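Local coordinates for protein PKS (Streptomyces albus, PDB 4OQJ) that probably acts as a ketosynthase, condensing acyl units on carrier proteins during polyketide assembly in oxazolomycin biosynthesis, at residues R31-A36 against T367-L372; K43-G48 against L381-L386. All coordinates share one frame; numbering follows the deposited sequence.

Interaction 1 (R31-A36 against T367-L372)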
loop_
_atom_site.group_PDB
_atom_site.type_symbol
_atom_site.label_atom_id
_atom_site.label_comp_id
_atom_site.label_asym_id
_atom_site.label_seq_id
_atom_site.Cartn_x
_atom_site.Cartn_y
_atom_site.Cartn_z
ATOM N N ARG A 31 -5.945 -17.760 12.101
ATOM C CA ARG A 31 -6.680 -17.953 13.335
ATOM C C ARG A 31 -8.004 -17.243 13.126
ATOM O O ARG A 31 -8.065 -16.006 13.093
ATOM C CB ARG A 31 -5.918 -17.391 14.526
ATOM C CG ARG A 31 -4.487 -17.945 14.612
ATOM C CD ARG A 31 -3.582 -17.047 15.404
ATOM N NE ARG A 31 -2.317 -17.716 15.730
ATOM C CZ ARG A 31 -1.531 -17.357 16.736
ATOM N NH1 ARG A 31 -1.877 -16.325 17.501
ATOM N NH2 ARG A 31 -0.403 -18.032 16.978
ATOM N N PHE A 32 -9.041 -18.047 12.923
ATOM C CA PHE A 32 -10.391 -17.577 12.622
ATOM C C PHE A 32 -11.299 -18.105 13.732
ATOM O O PHE A 32 -10.879 -18.971 14.510
ATOM C CB PHE A 32 -10.847 -18.085 11.255
ATOM C CG PHE A 32 -10.058 -17.539 10.084
ATOM C CD1 PHE A 32 -9.561 -16.244 10.082
ATOM C CD2 PHE A 32 -9.839 -18.320 8.969
ATOM C CE1 PHE A 32 -8.847 -15.759 8.994
ATOM C CE2 PHE A 32 -9.120 -17.837 7.890
ATOM C CZ PHE A 32 -8.646 -16.549 7.897
ATOM N N PRO A 33 -12.541 -17.607 13.824
ATOM C CA PRO A 33 -13.427 -18.235 14.817
ATOM C C PRO A 33 -13.537 -19.733 14.594
ATOM O O PRO A 33 -13.743 -20.173 13.461
ATOM C CB PRO A 33 -14.769 -17.546 14.581
ATOM C CG PRO A 33 -14.396 -16.217 13.986
ATOM C CD PRO A 33 -13.211 -16.513 13.103
ATOM N N GLY A 34 -13.346 -20.504 15.659
ATOM C CA GLY A 34 -13.476 -21.946 15.595
ATOM C C GLY A 34 -12.296 -22.662 14.953
ATOM O O GLY A 34 -12.338 -23.882 14.792
ATOM N N ALA A 35 -11.237 -21.935 14.602
ATOM C CA ALA A 35 -10.118 -22.559 13.883
ATOM C C ALA A 35 -8.831 -21.803 14.051
ATOM O O ALA A 35 -8.689 -20.708 13.510
ATOM C CB ALA A 35 -10.435 -22.671 12.390
ATOM N N ALA A 36 -7.878 -22.419 14.733
ATOM C CA ALA A 36 -6.585 -21.789 14.989
ATOM C C ALA A 36 -5.512 -22.176 13.966
ATOM O O ALA A 36 -4.375 -21.726 14.057
ATOM C CB ALA A 36 -6.110 -22.145 16.401
ATOM N N THR A 367 -20.706 -17.071 5.876
ATOM C CA THR A 367 -21.789 -17.901 6.430
ATOM C C THR A 367 -21.260 -18.863 7.502
ATOM O O THR A 367 -22.027 -19.321 8.355
ATOM C CB THR A 367 -22.526 -18.729 5.343
ATOM O OG1 THR A 367 -21.656 -19.745 4.814
ATOM C CG2 THR A 367 -23.032 -17.833 4.221
ATOM N N ASN A 368 -19.961 -19.163 7.456
ATOM C CA ASN A 368 -19.323 -19.984 8.487
ATOM C C ASN A 368 -18.883 -19.128 9.678
ATOM O O ASN A 368 -19.237 -19.413 10.820
ATOM C CB ASN A 368 -18.085 -20.732 7.947
ATOM C CG ASN A 368 -18.383 -21.614 6.753
ATOM O OD1 ASN A 368 -18.409 -21.160 5.605
ATOM N ND2 ASN A 368 -18.560 -22.897 7.015
ATOM N N VAL A 369 -18.084 -18.093 9.405
ATOM C CA VAL A 369 -17.339 -17.405 10.462
ATOM C C VAL A 369 -17.706 -15.937 10.637
ATOM O O VAL A 369 -17.101 -15.244 11.460
ATOM C CB VAL A 369 -15.800 -17.488 10.217
ATOM C CG1 VAL A 369 -15.337 -18.932 10.186
ATOM C CG2 VAL A 369 -15.396 -16.751 8.927
ATOM N N GLY A 370 -18.702 -15.471 9.891
ATOM C CA GLY A 370 -19.051 -14.060 9.867
ATOM C C GLY A 370 -18.104 -13.204 9.037
ATOM O O GLY A 370 -17.261 -13.698 8.301
ATOM N N HIS A 371 -18.255 -11.900 9.202
ATOM C CA HIS A 371 -17.580 -10.884 8.427
ATOM C C HIS A 371 -16.352 -10.424 9.195
ATOM O O HIS A 371 -16.480 -9.675 10.159
ATOM C CB HIS A 371 -18.555 -9.719 8.162
ATOM C CG HIS A 371 -18.052 -8.705 7.186
ATOM N ND1 HIS A 371 -16.714 -8.496 6.945
ATOM C CD2 HIS A 371 -18.721 -7.835 6.384
ATOM C CE1 HIS A 371 -16.571 -7.543 6.040
ATOM N NE2 HIS A 371 -17.771 -7.124 5.685
ATOM N N LEU A 372 -15.167 -10.865 8.766
ATOM C CA LEU A 372 -13.921 -10.556 9.484
ATOM C C LEU A 372 -13.333 -9.197 9.134
ATOM O O LEU A 372 -12.166 -8.910 9.437
ATOM C CB LEU A 372 -12.886 -11.659 9.220
ATOM C CG LEU A 372 -12.873 -12.822 10.225
ATOM C CD1 LEU A 372 -14.238 -13.331 10.484
ATOM C CD2 LEU A 372 -11.990 -13.964 9.744
#
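F32 and P33, in the loop that follows strand 23-31, pack against V369 and L372, which belong to and directly follow the N-V-G-H sequence at the end of helix 366-369. In related ketosynthases the histidine of this sequence is an active-site residue; here H371 NE2 is hydrogen-bonded to a glycerol that probably comes from the crystallisation liquor. The loop is a type II turn from F32 to A35, closed by backbone bonds in both directions, F32 N to A35 O and A35 N to F32 O, and G34 takes the third position with positive phi.

The closest approach is made by one methyl. L372 CD2 lies 3.3 Å from F32 CD1, short for two carbons, and 3.7 Å from F32 CE1. It meets the ring obliquely, and the two side chains cross at about a right angle. L372 chi1 is -91°, about 30° from staggered, so the unusually short approach should be read with caution. Its other methyl turns to the proline, where L372 CD1 stands 4.2 Å from P33 CD. The proline ring also reaches the last turn of the helix, with P33 CD 4.0 Å from V369 CB and P33 CG 3.8 Å from V369 O. V369 answers with CG1, set beside its own backbone N (chi1 -60°), which rests 3.8 Å from P33 O. F41 stacks edge-to-face with F32, and A379 of helix 376-390 touches both F32 and L372.

Everything that passes between the segments is thus van der Waals contact between buried groups. The polar grip on the N-V-G-H sequence comes from other neighbours, N368 being bonded to R49 and T51 and H371 to the backbone of V255 and G257, while the turn, held by its two backbone bonds, offers two rings and one carbonyl oxygen for non-polar contact.

Interaction 2 (K43-G48 against L381-L386); sequences KVLSEG and LIKTIL
L45 drives both of its methyls against the lysine chain of K383. L45 CD1 sits 3.8 Å from K383 CB and equally far from K383 CA, close to the helix backbone itself, while L45 CD2 follows the chain outward to lie 3.9 Å from K383 CD. The two side chains cross obliquely. K383 can offer this length of methylene because CG is anti to the backbone N (chi1 156°) and the chain is extended beyond it, which carries NZ past the leucine to a salt bridge with E327 and a hydrogen bond to Y325 OH. A buried ammonium is thereby satisfied at the far end of an apolar contact. The elements joined are helix 38-46 and helix 376-390 of the thiolase fold, the latter also packing on strand 23-31 through I382 and I385. Fit is slacker toward L386, whose CD1 approaches L45 CD1 only to 4.3 Å and which is covered further by F41 and W42. Beyond L45 the first helix ends in a Schellman motif at G48, which has positive phi; there E47 is exposed, its OE1 paired with R49, and S46 OG bonds back to W42 O.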
loop_
_atom_site.group_PDB
_atom_site.type_symbol
_atom_site.label_atom_id
_atom_site.label_comp_id
_atom_site.label_asym_id
_atom_site.label_seq_id
_atom_site.Cartn_x
_atom_site.Cartn_y
_atom_site.Cartn_z
ATOM N N LYS A 43 -11.557 -28.236 8.463
ATOM C CA LYS A 43 -12.565 -29.060 9.123
ATOM C C LYS A 43 -13.873 -28.291 9.283
ATOM O O LYS A 43 -14.939 -28.840 9.044
ATOM C CB LYS A 43 -12.059 -29.557 10.474
ATOM C CG LYS A 43 -10.974 -30.615 10.359
ATOM N N VAL A 44 -13.792 -27.017 9.659
ATOM C CA VAL A 44 -14.978 -26.164 9.735
ATOM C C VAL A 44 -15.675 -26.132 8.380
ATOM O O VAL A 44 -16.898 -26.222 8.305
ATOM C CB VAL A 44 -14.618 -24.707 10.176
ATOM C CG1 VAL A 44 -15.784 -23.743 9.934
ATOM C CG2 VAL A 44 -14.221 -24.682 11.654
ATOM N N LEU A 45 -14.886 -26.004 7.317
ATOM C CA LEU A 45 -15.416 -25.799 5.971
ATOM C C LEU A 45 -16.028 -27.073 5.389
ATOM O O LEU A 45 -17.167 -27.065 4.911
ATOM C CB LEU A 45 -14.307 -25.307 5.043
ATOM C CG LEU A 45 -13.753 -23.911 5.315
ATOM C CD1 LEU A 45 -12.476 -23.698 4.518
ATOM C CD2 LEU A 45 -14.798 -22.875 4.960
ATOM N N SER A 46 -15.259 -28.161 5.434
ATOM C CA SER A 46 -15.689 -29.439 4.859
ATOM C C SER A 46 -16.824 -30.065 5.658
ATOM O O SER A 46 -17.631 -30.822 5.105
ATOM C CB SER A 46 -14.508 -30.411 4.777
ATOM O OG SER A 46 -13.927 -30.636 6.052
ATOM N N GLU A 47 -16.906 -29.744 6.949
ATOM C CA GLU A 47 -17.985 -30.281 7.792
ATOM C C GLU A 47 -19.191 -29.346 7.799
ATOM O O GLU A 47 -20.201 -29.629 8.423
ATOM C CB GLU A 47 -17.488 -30.524 9.228
ATOM C CG GLU A 47 -16.394 -31.568 9.300
ATOM C CD GLU A 47 -15.835 -31.788 10.702
ATOM O OE1 GLU A 47 -16.276 -31.106 11.654
ATOM O OE2 GLU A 47 -14.943 -32.660 10.842
ATOM N N GLY A 48 -19.085 -28.223 7.101
ATOM C CA GLY A 48 -20.209 -27.312 6.983
ATOM C C GLY A 48 -20.674 -26.736 8.315
ATOM O O GLY A 48 -21.868 -26.680 8.572
ATOM N N LEU A 381 -9.993 -16.056 0.751
ATOM C CA LEU A 381 -8.910 -16.569 -0.083
ATOM C C LEU A 381 -8.400 -17.907 0.447
ATOM O O LEU A 381 -8.200 -18.854 -0.324
ATOM C CB LEU A 381 -7.766 -15.553 -0.161
ATOM C CG LEU A 381 -6.511 -15.953 -0.953
ATOM C CD1 LEU A 381 -6.848 -16.384 -2.375
ATOM C CD2 LEU A 381 -5.529 -14.797 -0.972
ATOM N N ILE A 382 -8.213 -17.997 1.762
ATOM C CA ILE A 382 -7.686 -19.217 2.344
ATOM C C ILE A 382 -8.700 -20.346 2.210
ATOM O O ILE A 382 -8.299 -21.455 1.938
ATOM C CB ILE A 382 -7.251 -19.016 3.811
ATOM C CG1 ILE A 382 -5.983 -18.155 3.827
ATOM C CG2 ILE A 382 -6.942 -20.367 4.478
ATOM C CD1 ILE A 382 -5.524 -17.698 5.198
ATOM N N LYS A 383 -10.002 -20.076 2.335
ATOM C CA LYS A 383 -10.996 -21.123 2.089
ATOM C C LYS A 383 -10.830 -21.648 0.679
ATOM O O LYS A 383 -10.867 -22.850 0.448
ATOM C CB LYS A 383 -12.438 -20.607 2.281
ATOM C CG LYS A 383 -13.522 -21.397 1.517
ATOM C CD LYS A 383 -14.899 -20.732 1.647
ATOM C CE LYS A 383 -15.953 -21.456 0.806
ATOM N NZ LYS A 383 -17.232 -20.752 0.920
ATOM N N THR A 384 -10.658 -20.732 -0.266
ATOM C CA THR A 384 -10.613 -21.093 -1.679
ATOM C C THR A 384 -9.332 -21.868 -1.976
ATOM O O THR A 384 -9.341 -22.828 -2.739
ATOM C CB THR A 384 -10.717 -19.817 -2.574
ATOM O OG1 THR A 384 -11.963 -19.155 -2.303
ATOM C CG2 THR A 384 -10.645 -20.162 -4.044
ATOM N N ILE A 385 -8.233 -21.470 -1.354
ATOM C CA ILE A 385 -6.976 -22.207 -1.505
ATOM C C ILE A 385 -7.110 -23.649 -0.995
ATOM O O ILE A 385 -6.643 -24.580 -1.640
ATOM C CB ILE A 385 -5.823 -21.499 -0.767
ATOM C CG1 ILE A 385 -5.456 -20.210 -1.500
ATOM C CG2 ILE A 385 -4.595 -22.411 -0.660
ATOM C CD1 ILE A 385 -4.550 -19.281 -0.706
ATOM N N LEU A 386 -7.754 -23.839 0.153
ATOM C CA LEU A 386 -7.904 -25.182 0.714
ATOM C C LEU A 386 -8.807 -26.062 -0.155
ATOM O O LEU A 386 -8.521 -27.247 -0.357
ATOM C CB LEU A 386 -8.452 -25.106 2.142
ATOM C CG LEU A 386 -7.471 -24.472 3.145
ATOM C CD1 LEU A 386 -8.157 -24.150 4.460
ATOM C CD2 LEU A 386 -6.282 -25.402 3.399
#

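In the fold
Interactions 1 and 2 lie with their centres 10 Å apart, on the same side of the chain's centre and within the ketosynthase domain. Their segments alternate along the sequence: 31-36 and 43-48 come early, 367-372 and 381-386 more than 300 residues later. The loop after strand 23-31 packs on the end of helix 366-369 and the residues after it, while strand 23-31 and helix 38-46 both pack on helix 376-390. The contacts also touch each other, through G34 and V44, N368 and L45, and F32 and I382. The N-V-G-H sequence and helix 376-390 thus both lie against the polypeptide that follows strand 23-31, bringing the N- and C-terminal halves of the thiolase fold together here.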